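Local coordinates for putative methyl-accepting chemotaxis signal transduction protein (Campylobacter jejuni subsp. jejuni serotype O:2, PDB 4XMR) that probably senses amino acids such as isoleucine through a tandem PAS sensory domain and relays the signal across the membrane to direct chemotaxis, at residues F178-D181 with K185-A188; K192-L195 with D200-P203; Y52-T57 with I62-P67; I68-R73 with A99-L104; L205-L210 with N215-K220. One frame throughout, in Å; residues are numbered along the deposited sequence.

Contact 1 (F178-D181 with K185-A188); sequences FLFD and KIFA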
# COMPACT_ATOMS: atom_id res chain seq x y z
N PHE B 178 -14.74 -10.07 1.20
CA PHE B 178 -15.33 -9.35 0.08
C PHE B 178 -15.90 -8.02 0.55
O PHE B 178 -16.04 -7.79 1.75
CB PHE B 178 -16.36 -10.21 -0.68
CG PHE B 178 -17.39 -10.89 0.19
CD1 PHE B 178 -17.09 -12.10 0.81
CD2 PHE B 178 -18.67 -10.38 0.33
CE1 PHE B 178 -18.04 -12.76 1.60
CE2 PHE B 178 -19.63 -11.03 1.12
CZ PHE B 178 -19.30 -12.22 1.74
N LEU B 179 -16.16 -7.13 -0.40
CA LEU B 179 -16.65 -5.79 -0.13
C LEU B 179 -17.93 -5.51 -0.88
O LEU B 179 -18.04 -5.84 -2.06
CB LEU B 179 -15.64 -4.73 -0.59
CG LEU B 179 -14.25 -4.67 0.01
CD1 LEU B 179 -13.52 -3.47 -0.61
CD2 LEU B 179 -14.31 -4.55 1.52
N PHE B 180 -18.88 -4.85 -0.20
CA PHE B 180 -20.04 -4.26 -0.86
C PHE B 180 -19.87 -2.76 -0.91
O PHE B 180 -19.29 -2.16 -0.01
CB PHE B 180 -21.32 -4.57 -0.08
CG PHE B 180 -21.68 -6.02 -0.04
CD1 PHE B 180 -22.42 -6.58 -1.07
CD2 PHE B 180 -21.30 -6.81 1.03
CE1 PHE B 180 -22.76 -7.91 -1.04
CE2 PHE B 180 -21.64 -8.14 1.07
CZ PHE B 180 -22.38 -8.69 0.03
N ASP B 181 -20.40 -2.14 -1.96
CA ASP B 181 -20.38 -0.69 -2.03
C ASP B 181 -21.52 -0.07 -1.23
O ASP B 181 -22.25 -0.76 -0.52
CB ASP B 181 -20.37 -0.21 -3.49
CG ASP B 181 -21.64 -0.56 -4.26
OD1 ASP B 181 -22.69 -0.84 -3.64
OD2 ASP B 181 -21.58 -0.54 -5.50
N LYS B 185 -24.13 -3.30 -3.18
CA LYS B 185 -23.83 -4.13 -4.34
C LYS B 185 -22.41 -4.64 -4.23
O LYS B 185 -21.51 -3.93 -3.78
CB LYS B 185 -23.99 -3.30 -5.62
CG LYS B 185 -25.41 -2.79 -5.85
CD LYS B 185 -26.39 -3.94 -6.05
CE LYS B 185 -25.91 -4.87 -7.15
NZ LYS B 185 -26.97 -5.81 -7.61
N ILE B 186 -22.20 -5.89 -4.63
CA ILE B 186 -20.88 -6.50 -4.53
C ILE B 186 -19.86 -5.68 -5.33
O ILE B 186 -20.15 -5.21 -6.44
CB ILE B 186 -20.91 -7.98 -4.95
CG1 ILE B 186 -19.63 -8.70 -4.51
CG2 ILE B 186 -21.15 -8.13 -6.44
CD1 ILE B 186 -19.56 -8.92 -3.02
N PHE B 187 -18.69 -5.47 -4.75
CA PHE B 187 -17.70 -4.53 -5.29
C PHE B 187 -16.34 -5.19 -5.49
O PHE B 187 -15.69 -4.98 -6.52
CB PHE B 187 -17.60 -3.31 -4.37
CG PHE B 187 -16.49 -2.36 -4.73
CD1 PHE B 187 -16.71 -1.34 -5.63
CD2 PHE B 187 -15.25 -2.46 -4.12
CE1 PHE B 187 -15.69 -0.45 -5.96
CE2 PHE B 187 -14.23 -1.59 -4.44
CZ PHE B 187 -14.45 -0.58 -5.36
N ALA B 188 -15.90 -5.97 -4.51
CA ALA B 188 -14.61 -6.66 -4.58
C ALA B 188 -14.71 -8.00 -3.86
O ALA B 188 -15.52 -8.14 -2.95
CB ALA B 188 -13.50 -5.81 -3.95
O HOH W 1 -20.16 -2.41 -6.86

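Contact 2 (K192-L195 with D200-P203); sequences KELL and DHSP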
# COMPACT_ATOMS: atom_id res chain seq x y z
N LYS B 192 -13.18 -14.40 -6.96
CA LYS B 192 -13.73 -13.53 -8.00
C LYS B 192 -15.05 -14.02 -8.57
O LYS B 192 -15.74 -13.27 -9.26
CB LYS B 192 -12.69 -13.24 -9.09
CG LYS B 192 -11.60 -12.28 -8.61
CD LYS B 192 -10.59 -11.90 -9.70
CE LYS B 192 -9.43 -11.10 -9.10
NZ LYS B 192 -8.41 -10.66 -10.10
N GLU B 193 -15.43 -15.26 -8.26
CA GLU B 193 -16.75 -15.76 -8.62
C GLU B 193 -17.89 -15.01 -7.91
O GLU B 193 -19.00 -14.92 -8.44
CB GLU B 193 -16.87 -17.26 -8.36
CG GLU B 193 -16.07 -18.13 -9.32
CD GLU B 193 -16.64 -19.54 -9.46
OE1 GLU B 193 -17.35 -19.99 -8.53
OE2 GLU B 193 -16.39 -20.18 -10.49
N LEU B 194 -17.61 -14.49 -6.72
CA LEU B 194 -18.61 -13.73 -5.97
C LEU B 194 -19.01 -12.44 -6.69
O LEU B 194 -20.02 -11.83 -6.33
CB LEU B 194 -18.10 -13.40 -4.57
CG LEU B 194 -17.93 -14.57 -3.61
CD1 LEU B 194 -17.64 -14.06 -2.21
CD2 LEU B 194 -19.15 -15.49 -3.62
N LEU B 195 -18.24 -12.04 -7.69
CA LEU B 195 -18.52 -10.81 -8.41
C LEU B 195 -19.60 -10.99 -9.47
O LEU B 195 -20.19 -10.02 -9.95
CB LEU B 195 -17.25 -10.27 -9.07
CG LEU B 195 -16.15 -9.84 -8.09
CD1 LEU B 195 -14.93 -9.37 -8.86
CD2 LEU B 195 -16.65 -8.76 -7.15
N ASP B 200 -26.39 -14.58 -5.21
CA ASP B 200 -27.36 -13.95 -4.31
C ASP B 200 -26.71 -13.53 -3.00
O ASP B 200 -26.40 -14.38 -2.15
CB ASP B 200 -28.53 -14.90 -4.06
CG ASP B 200 -29.61 -14.29 -3.20
OD1 ASP B 200 -29.61 -13.05 -3.01
OD2 ASP B 200 -30.48 -15.05 -2.72
N HIS B 201 -26.54 -12.23 -2.82
CA HIS B 201 -25.93 -11.71 -1.60
C HIS B 201 -26.92 -11.28 -0.53
O HIS B 201 -26.52 -10.82 0.54
CB HIS B 201 -24.99 -10.56 -1.94
CG HIS B 201 -23.79 -10.98 -2.73
ND1 HIS B 201 -22.76 -11.72 -2.19
CD2 HIS B 201 -23.47 -10.77 -4.03
CE1 HIS B 201 -21.85 -11.94 -3.12
NE2 HIS B 201 -22.25 -11.38 -4.24
N SER B 202 -28.21 -11.43 -0.82
CA SER B 202 -29.25 -11.10 0.15
C SER B 202 -29.10 -11.82 1.51
O SER B 202 -29.20 -11.17 2.56
CB SER B 202 -30.65 -11.33 -0.44
OG SER B 202 -30.90 -10.46 -1.53
N PRO B 203 -28.85 -13.14 1.50
CA PRO B 203 -28.73 -13.79 2.81
C PRO B 203 -27.64 -13.21 3.72
O PRO B 203 -27.91 -12.99 4.91
CB PRO B 203 -28.42 -15.25 2.45
CG PRO B 203 -29.07 -15.43 1.12
CD PRO B 203 -28.81 -14.14 0.41

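Contact 3 (Y52-T57 with I62-P67); sequences YQSLIT and INNVGP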
# COMPACT_ATOMS: atom_id res chain seq x y z
N TYR B 52 0.75 33.20 -7.92
CA TYR B 52 -0.63 33.53 -8.28
C TYR B 52 -0.75 33.83 -9.79
O TYR B 52 -1.67 33.35 -10.45
CB TYR B 52 -1.12 34.70 -7.41
CG TYR B 52 -2.58 35.11 -7.58
CD1 TYR B 52 -2.95 36.07 -8.50
CD2 TYR B 52 -3.58 34.55 -6.78
CE1 TYR B 52 -4.27 36.46 -8.66
CE2 TYR B 52 -4.91 34.93 -6.93
CZ TYR B 52 -5.25 35.89 -7.87
OH TYR B 52 -6.55 36.28 -8.03
N GLN B 53 0.22 34.56 -10.33
CA GLN B 53 0.23 34.92 -11.75
C GLN B 53 0.29 33.69 -12.67
O GLN B 53 -0.19 33.74 -13.81
CB GLN B 53 1.38 35.88 -12.05
CG GLN B 53 1.44 36.36 -13.50
CD GLN B 53 0.22 37.17 -13.91
OE1 GLN B 53 -0.11 38.18 -13.29
NE2 GLN B 53 -0.45 36.73 -14.97
N SER B 54 0.87 32.61 -12.19
CA SER B 54 1.00 31.39 -12.98
C SER B 54 -0.30 30.58 -12.99
O SER B 54 -0.42 29.61 -13.75
CB SER B 54 2.15 30.52 -12.46
OG SER B 54 3.41 31.15 -12.66
N LEU B 55 -1.26 31.00 -12.18
CA LEU B 55 -2.49 30.23 -11.97
C LEU B 55 -3.75 30.92 -12.52
O LEU B 55 -4.85 30.38 -12.37
CB LEU B 55 -2.69 29.95 -10.48
CG LEU B 55 -1.65 29.03 -9.84
CD1 LEU B 55 -1.82 28.99 -8.34
CD2 LEU B 55 -1.74 27.62 -10.42
N ILE B 56 -3.59 32.07 -13.16
CA ILE B 56 -4.76 32.88 -13.53
C ILE B 56 -5.03 33.13 -15.02
O ILE B 56 -5.98 33.83 -15.36
CB ILE B 56 -4.79 34.23 -12.77
CG1 ILE B 56 -3.47 34.97 -12.92
CG2 ILE B 56 -5.11 34.00 -11.30
CD1 ILE B 56 -3.46 36.35 -12.28
N THR B 57 -4.20 32.58 -15.90
CA THR B 57 -4.54 32.54 -17.32
C THR B 57 -4.47 31.09 -17.80
O THR B 57 -3.73 30.29 -17.24
CB THR B 57 -3.62 33.40 -18.21
OG1 THR B 57 -2.29 32.86 -18.22
CG2 THR B 57 -3.58 34.84 -17.71
N ILE B 62 -1.82 25.81 -18.35
CA ILE B 62 -1.34 24.72 -19.19
C ILE B 62 0.16 24.52 -18.98
O ILE B 62 0.63 23.41 -18.73
CB ILE B 62 -1.60 24.99 -20.69
CG1 ILE B 62 -3.11 24.97 -20.98
CG2 ILE B 62 -0.88 23.98 -21.57
CD1 ILE B 62 -3.47 25.57 -22.34
N ASN B 63 0.91 25.61 -19.07
CA ASN B 63 2.37 25.53 -19.03
C ASN B 63 2.95 25.18 -17.67
O ASN B 63 3.98 24.51 -17.59
CB ASN B 63 3.00 26.81 -19.54
CG ASN B 63 2.76 27.02 -21.02
OD1 ASN B 63 2.54 26.06 -21.77
ND2 ASN B 63 2.81 28.27 -21.46
N ASN B 64 2.31 25.64 -16.60
CA ASN B 64 2.86 25.48 -15.26
C ASN B 64 2.22 24.37 -14.45
O ASN B 64 2.90 23.69 -13.69
CB ASN B 64 2.78 26.80 -14.48
CG ASN B 64 3.63 27.88 -15.09
OD1 ASN B 64 4.85 27.84 -14.98
ND2 ASN B 64 3.00 28.85 -15.73
N VAL B 65 0.90 24.20 -14.58
CA VAL B 65 0.22 23.13 -13.85
C VAL B 65 0.38 21.79 -14.57
O VAL B 65 0.54 20.75 -13.92
CB VAL B 65 -1.28 23.46 -13.62
CG1 VAL B 65 -1.98 22.30 -12.91
CG2 VAL B 65 -1.41 24.73 -12.80
N GLY B 66 0.37 21.81 -15.90
CA GLY B 66 0.41 20.57 -16.66
C GLY B 66 1.54 19.62 -16.30
O GLY B 66 1.30 18.43 -16.07
N PRO B 67 2.79 20.13 -16.26
CA PRO B 67 3.89 19.22 -15.90
C PRO B 67 3.70 18.60 -14.52
O PRO B 67 4.04 17.44 -14.33
CB PRO B 67 5.12 20.14 -15.94
CG PRO B 67 4.76 21.20 -16.94
CD PRO B 67 3.28 21.45 -16.70
O HOH W 2 5.55 29.47 -12.46

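Contact 4 (I68-R73 with A99-L104); sequences ILKYYR and AKMPEL. With SO4 (sulfate ion), chain F.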
# COMPACT_ATOMS: atom_id res chain seq x y z
N ILE B 68 3.15 19.35 -13.57
CA ILE B 68 2.96 18.81 -12.23
C ILE B 68 1.95 17.66 -12.26
O ILE B 68 2.17 16.61 -11.65
CB ILE B 68 2.50 19.91 -11.24
CG1 ILE B 68 3.42 21.12 -11.30
CG2 ILE B 68 2.49 19.34 -9.83
CD1 ILE B 68 3.07 22.23 -10.29
N LEU B 69 0.85 17.85 -12.99
CA LEU B 69 -0.15 16.80 -13.10
C LEU B 69 0.46 15.54 -13.70
O LEU B 69 0.20 14.43 -13.24
CB LEU B 69 -1.33 17.24 -13.98
CG LEU B 69 -2.08 18.50 -13.57
CD1 LEU B 69 -3.20 18.78 -14.59
CD2 LEU B 69 -2.65 18.39 -12.17
N LYS B 70 1.27 15.72 -14.74
CA LYS B 70 1.88 14.58 -15.41
C LYS B 70 2.85 13.82 -14.51
O LYS B 70 2.82 12.59 -14.44
CB LYS B 70 2.60 15.03 -16.69
CG LYS B 70 3.23 13.87 -17.46
CD LYS B 70 3.96 14.33 -18.72
CE LYS B 70 5.33 14.91 -18.39
NZ LYS B 70 6.22 14.96 -19.60
N TYR B 71 3.74 14.55 -13.84
CA TYR B 71 4.74 13.88 -13.01
C TYR B 71 4.04 13.17 -11.85
O TYR B 71 4.37 12.03 -11.53
CB TYR B 71 5.80 14.86 -12.50
CG TYR B 71 6.68 15.42 -13.59
CD1 TYR B 71 7.22 14.59 -14.56
CD2 TYR B 71 6.94 16.79 -13.67
CE1 TYR B 71 8.04 15.11 -15.58
CE2 TYR B 71 7.74 17.31 -14.67
CZ TYR B 71 8.29 16.48 -15.63
OH TYR B 71 9.08 17.04 -16.62
N TYR B 72 3.05 13.81 -11.25
CA TYR B 72 2.30 13.14 -10.20
C TYR B 72 1.56 11.90 -10.72
O TYR B 72 1.59 10.83 -10.09
CB TYR B 72 1.33 14.10 -9.52
CG TYR B 72 1.89 14.80 -8.30
CD1 TYR B 72 2.78 15.87 -8.41
CD2 TYR B 72 1.50 14.40 -7.03
CE1 TYR B 72 3.27 16.52 -7.28
CE2 TYR B 72 1.98 15.04 -5.90
CZ TYR B 72 2.86 16.10 -6.03
OH TYR B 72 3.31 16.71 -4.88
N ARG B 73 0.92 12.02 -11.87
CA ARG B 73 0.23 10.87 -12.45
C ARG B 73 1.19 9.69 -12.62
O ARG B 73 0.87 8.56 -12.25
CB ARG B 73 -0.39 11.19 -13.81
CG ARG B 73 -1.05 9.96 -14.44
CD ARG B 73 -1.87 10.26 -15.70
NE ARG B 73 -1.10 10.93 -16.77
CZ ARG B 73 -0.29 10.31 -17.64
NH1 ARG B 73 -0.09 9.00 -17.58
NH2 ARG B 73 0.34 11.02 -18.57
N ALA B 99 2.24 10.64 -23.56
CA ALA B 99 3.15 11.21 -24.54
C ALA B 99 3.13 12.74 -24.54
O ALA B 99 4.00 13.38 -23.95
CB ALA B 99 2.84 10.67 -25.94
N LYS B 100 2.12 13.32 -25.19
CA LYS B 100 1.98 14.77 -25.26
C LYS B 100 1.76 15.37 -23.87
O LYS B 100 1.48 14.65 -22.91
CB LYS B 100 0.80 15.16 -26.15
CG LYS B 100 0.40 14.08 -27.14
CD LYS B 100 -1.06 14.24 -27.55
CE LYS B 100 -1.36 15.66 -27.99
NZ LYS B 100 -0.45 16.10 -29.09
N MET B 101 1.85 16.69 -23.77
CA MET B 101 1.58 17.36 -22.51
C MET B 101 0.08 17.46 -22.26
O MET B 101 -0.72 17.42 -23.21
CB MET B 101 2.22 18.75 -22.49
CG MET B 101 3.73 18.73 -22.46
SD MET B 101 4.36 17.60 -21.21
CE MET B 101 4.05 18.50 -19.69
N PRO B 102 -0.33 17.59 -20.99
CA PRO B 102 -1.75 17.77 -20.69
C PRO B 102 -2.34 18.94 -21.46
O PRO B 102 -1.69 19.98 -21.63
CB PRO B 102 -1.75 18.06 -19.19
CG PRO B 102 -0.56 17.32 -18.68
CD PRO B 102 0.48 17.50 -19.76
N GLU B 103 -3.56 18.76 -21.94
CA GLU B 103 -4.25 19.79 -22.69
C GLU B 103 -5.59 20.10 -22.05
O GLU B 103 -6.09 19.34 -21.21
CB GLU B 103 -4.46 19.35 -24.14
CG GLU B 103 -3.18 19.19 -24.94
CD GLU B 103 -3.43 18.70 -26.35
OE1 GLU B 103 -4.56 18.23 -26.62
OE2 GLU B 103 -2.50 18.77 -27.18
N LEU B 104 -6.16 21.24 -22.45
CA LEU B 104 -7.47 21.66 -21.99
C LEU B 104 -8.55 20.97 -22.81
O LEU B 104 -8.52 21.00 -24.04
CB LEU B 104 -7.64 23.18 -22.08
CG LEU B 104 -6.89 24.05 -21.08
CD1 LEU B 104 -7.18 25.52 -21.34
CD2 LEU B 104 -7.25 23.69 -19.65
S SO4 F . 2.08 8.49 -20.74
O1 SO4 F . 2.39 9.79 -20.16
O2 SO4 F . 3.32 7.81 -21.09
O3 SO4 F . 1.34 7.68 -19.77
O4 SO4 F . 1.27 8.68 -21.94

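Contact 5 (L205-L210 with N215-K220); sequences LNAYKL and NFFSYK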
# COMPACT_ATOMS: atom_id res chain seq x y z
N LEU B 205 -26.30 -10.14 3.61
CA LEU B 205 -26.63 -8.77 3.95
C LEU B 205 -27.76 -8.69 4.98
O LEU B 205 -27.70 -7.87 5.90
CB LEU B 205 -27.00 -7.98 2.68
CG LEU B 205 -25.87 -7.70 1.71
CD1 LEU B 205 -26.40 -7.17 0.39
CD2 LEU B 205 -24.91 -6.71 2.33
N ASN B 206 -28.77 -9.53 4.82
CA ASN B 206 -29.88 -9.56 5.77
C ASN B 206 -29.40 -9.97 7.15
O ASN B 206 -29.84 -9.41 8.17
CB ASN B 206 -30.98 -10.52 5.29
CG ASN B 206 -31.73 -9.99 4.08
OD1 ASN B 206 -31.70 -8.79 3.79
ND2 ASN B 206 -32.40 -10.88 3.36
N ALA B 207 -28.50 -10.94 7.20
CA ALA B 207 -27.99 -11.40 8.49
C ALA B 207 -27.12 -10.32 9.12
O ALA B 207 -27.19 -10.07 10.32
CB ALA B 207 -27.24 -12.69 8.33
N TYR B 208 -26.29 -9.66 8.31
CA TYR B 208 -25.47 -8.57 8.83
C TYR B 208 -26.34 -7.46 9.45
O TYR B 208 -26.01 -6.93 10.52
CB TYR B 208 -24.59 -8.00 7.72
CG TYR B 208 -23.90 -6.72 8.08
CD1 TYR B 208 -23.12 -6.61 9.23
CD2 TYR B 208 -23.99 -5.61 7.24
CE1 TYR B 208 -22.48 -5.43 9.55
CE2 TYR B 208 -23.34 -4.44 7.54
CZ TYR B 208 -22.59 -4.34 8.69
OH TYR B 208 -21.96 -3.15 8.97
N LYS B 209 -27.45 -7.14 8.81
CA LYS B 209 -28.34 -6.10 9.33
C LYS B 209 -28.86 -6.41 10.73
O LYS B 209 -29.06 -5.51 11.54
CB LYS B 209 -29.50 -5.85 8.37
CG LYS B 209 -29.11 -5.11 7.11
CD LYS B 209 -30.32 -4.67 6.32
CE LYS B 209 -31.06 -5.86 5.71
NZ LYS B 209 -32.25 -5.41 4.94
N LEU B 210 -29.05 -7.70 11.02
CA LEU B 210 -29.52 -8.12 12.34
C LEU B 210 -28.42 -8.07 13.41
O LEU B 210 -28.70 -7.99 14.59
CB LEU B 210 -30.06 -9.55 12.27
CG LEU B 210 -31.37 -9.79 11.52
CD1 LEU B 210 -31.55 -11.28 11.26
CD2 LEU B 210 -32.54 -9.25 12.33
N ASN B 215 -19.76 -8.97 14.54
CA ASN B 215 -20.50 -10.00 15.28
C ASN B 215 -20.83 -11.15 14.34
O ASN B 215 -21.45 -10.96 13.30
CB ASN B 215 -21.76 -9.40 15.88
CG ASN B 215 -21.47 -8.30 16.87
OD1 ASN B 215 -20.56 -8.42 17.70
ND2 ASN B 215 -22.23 -7.22 16.80
N PHE B 216 -20.41 -12.35 14.70
CA PHE B 216 -20.65 -13.49 13.83
C PHE B 216 -22.10 -13.94 13.80
O PHE B 216 -22.80 -13.94 14.84
CB PHE B 216 -19.75 -14.66 14.20
CG PHE B 216 -18.33 -14.43 13.82
CD1 PHE B 216 -17.87 -14.81 12.57
CD2 PHE B 216 -17.47 -13.80 14.70
CE1 PHE B 216 -16.55 -14.57 12.21
CE2 PHE B 216 -16.16 -13.55 14.35
CZ PHE B 216 -15.70 -13.93 13.10
N PHE B 217 -22.54 -14.35 12.62
CA PHE B 217 -23.91 -14.79 12.43
C PHE B 217 -23.98 -16.01 11.52
O PHE B 217 -23.10 -16.22 10.68
CB PHE B 217 -24.76 -13.67 11.84
CG PHE B 217 -24.16 -13.03 10.61
CD1 PHE B 217 -24.24 -13.65 9.37
CD2 PHE B 217 -23.52 -11.81 10.70
CE1 PHE B 217 -23.69 -13.06 8.23
CE2 PHE B 217 -22.97 -11.20 9.57
CZ PHE B 217 -23.05 -11.83 8.35
N SER B 218 -25.04 -16.79 11.69
CA SER B 218 -25.34 -17.89 10.78
C SER B 218 -26.27 -17.41 9.69
O SER B 218 -27.12 -16.54 9.91
CB SER B 218 -25.98 -19.06 11.54
OG SER B 218 -25.06 -19.63 12.45
N TYR B 219 -26.10 -17.95 8.49
CA TYR B 219 -27.01 -17.69 7.39
C TYR B 219 -26.92 -18.85 6.42
O TYR B 219 -26.06 -19.72 6.56
CB TYR B 219 -26.68 -16.35 6.70
CG TYR B 219 -25.44 -16.38 5.82
CD1 TYR B 219 -24.17 -16.28 6.37
CD2 TYR B 219 -25.56 -16.49 4.44
CE1 TYR B 219 -23.04 -16.31 5.57
CE2 TYR B 219 -24.43 -16.50 3.63
CZ TYR B 219 -23.18 -16.42 4.20
OH TYR B 219 -22.07 -16.44 3.40
N LYS B 220 -27.82 -18.89 5.45
CA LYS B 220 -27.79 -19.97 4.47
C LYS B 220 -27.94 -19.45 3.05
O LYS B 220 -28.65 -18.48 2.80
CB LYS B 220 -28.87 -21.01 4.77
CG LYS B 220 -30.29 -20.51 4.62
CD LYS B 220 -31.31 -21.61 4.87
CE LYS B 220 -32.72 -21.09 4.64
NZ LYS B 220 -33.76 -22.14 4.88

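Contact 1 (F178-D181 with K185-A188)
L179 pairs with A188 and F180 with I186 in the antiparallel hairpin of strands 177-180 and 186-189, and the register slips by one residue between the two pairs. F187 and A188 both face L179, which makes a classic beta bulge. L179 O accepts from F187 N at 2.8 Å and from A188 N at 3.3 Å, while L179 N returns a nearly straight bond (168°) to A188 O. Beyond the bulge, D181 N donates to K185 O at 2.8 Å.

D181 then folds back on the turn. With CG of D181 lodged between the backbone N and the carbonyl carbon (chi1 65°), K185 N donates to D181 OD1 at 2.9 Å, coming in from above the carboxylate plane. OD2 takes a water that also donates to I186 O. On the apolar side, I186 has CG1 beside its carbonyl carbon (chi1 -166°), and I186 CD1 comes over one face of the F180 ring in a CH-pi contact, 4.2 Å from the ring centroid. I186 CD1 also reaches F178 CD2 at 3.8 Å. L179 CD1 lies against A188 CB at 4.1 Å, where helices 163-171 and 9-48 cover the leucine.

D181 OD1 also accepts from K183 N, so two backbone N-H groups grip one carboxylate oxygen, which probably helps to hold the turn and to favour the ionised form of D181.

Contact 2 (K192-L195 with D200-P203)
The H201 ring points its NE2-H at L194 O, 3.1 Å away, and this hydrogen bond is the whole polar link between the two segments. It is well directed: the N-H...O angle is 153°, the donor lies in the carbonyl plane, and L194 O sits at the ring edge, 2° out of the imidazole plane. The donation places a proton on NE2. Around it the packing is close, since I186 of the hairpin lies beside the imidazole and F180 meets it edge-to-face. L194 CB adds little more than a distant touch, 4.3 Å from H201 CE1.

Away from this bond the two segments diverge. K192 and E193 are exposed, on a 3-10 turn closed by L195 N to K192 O at 3.2 Å. On the other segment D200 and S202 are exposed as well, but they are tied to each other: D200 OD1 takes S202 N at 3.1 Å, approached from above the carboxylate plane.

An aspartate accepting from the amide two residues on is an Asx turn, here acting as a cap where the chain enters helix 202-211, while H201 latches that entry to the 3-10 turn.

Contact 3 (Y52-T57 with I62-P67)
S54 and L55 belong to the connection between the long helix 9-48 and helix 58-76, and they lie against N64 and V65 on the second turn of the helix that follows. The apolar half of the meeting is one methyl pair, L55 CD2 to V65 CG2 at 3.8 Å, with the two side chains crossing at about a right angle. V65 has CG1 anti to the backbone N (chi1 178°), which leaves CG2 as the branch turned to the leucine. L50 touches both residues, L91 lies on V65, and I154 on L55, so the pair is buried between the connection and the sheet.

The connection turns the chain back from helix 9-48 into helix 58-76, and T57 is the N-cap of the second helix, its OG1 bonded to N60 N. Just before it, L55 N bonds to Y52 O at 2.9 Å, and I56 CG2 lies over one face of the Y52 ring.

The polar half is looser. S54 CB approaches N64 ND2 at 3.8 Å without a bond, and a water spans the remaining distance, 2.7 Å from S54 OG and donating to N64 OD1 at 3.1 Å. N64 ND2 is instead held by N60 O, one turn earlier, which probably helps to set the amide with OD1 toward the water. Downstream the helix is kinked at P67, which has no N-H for the usual bond; the preceding G66 N makes a weak one to I62 O at 3.3 Å. The V65 side chain is about 13 Å from the bound isoleucine.

Contact 4 (I68-R73 with A99-L104)
K70, on helix 58-76, meets M101 and P102 of the chain leading into strand 103-105, an edge strand of the antiparallel sheet of the ligand-binding PAS (Cache) domain. The lysine crosses the methionine at about a right angle. In one of the two deposited lysine conformers, K70 NZ approaches M101 SD at 3.6 Å and K70 CE reaches M101 CE at 4.0 Å; the other conformer makes this end of the contact doubtful. Nearer the backbone, K70 CB faces P102 CG at 4.4 Å, and both residues rest on S93 of strand 90-94. A backbone hydrogen bond between E103 and L92 fastens the edge strand to the same neighbour.

One turn further along, R73 bends at its third torsion (chi3 57°) and presents the edge of its guanidinium to a sulfate ion, probably from the crystallisation liquor. The bonds are a near-straight pair, R73 NH1 to sulfate O3 and R73 NH2 to sulfate O1, each 2.9 Å long with an N-H...O angle of 167°. H74 NE2 and S96 N also bind the anion, and A99 N comes within 2.7 Å of sulfate O4. R73 NE is hydrogen-bonded to S93 OG, which helps to position the guanidinium.

Contact 5 (L205-L210 with N215-K220)
A207 O accepts a hydrogen bond from N211 ND2 and a weak one from L210 N at 3.1 Å, and it lies over one face of the F217 ring. This is where helix 202-211 packs on strand 217-221, an edge strand of the second PAS sheet. Helix and strand run nearly antiparallel (156°), with their axes 8.5 Å apart at closest approach.

The aromatic ring serves as a platform for the helix backbone. A207 C stands 4.1 Å above the plane of the F217 ring, over the centre, and Y208 N is offset toward the rim on the same face. F217 reaches this place because CG sits between its backbone N and carbonyl carbon (chi1 51°), lifting the ring off the strand toward the helix. The fit is tight: A207 CB is only 3.3 Å from F217 CD1, and A207 CB also rests on Y219 CB at 4.0 Å, consistent with the close approach of helix and strand here.

Y208 joins with its root alone. Y208 CB touches F217 CE2 at 4.0 Å, whereas its ring leads away, anti to the backbone N (chi1 169°), to place OH on D213 OD1. Y219 likewise turns its ring off, and its hydroxyl is bonded to R226 on the adjoining strand. At the far rim of the platform, F217 CE2 packs on Y208 CA at 3.7 Å.

In the fold
Along the chain the order is contact 3, contact 4, contact 1, contact 2, contact 5. Contacts 3 and 4 share helix 58-76, have centres about 12 Å apart, and sit in the PAS module that holds isoleucine. Contacts 1, 2 and 5 cluster in the other module: contacts 1 and 2 have centres about 9 Å apart, contacts 2 and 5 both use helix 202-211 with centres about 14 Å apart, and contacts 1 and 5 reach the same five-stranded sheet at opposite edges. Between the two groups, contact centres are about 32 to 53 Å apart. Helix 9-48 runs along both modules and probably takes part in carrying the ligand signal toward the membrane.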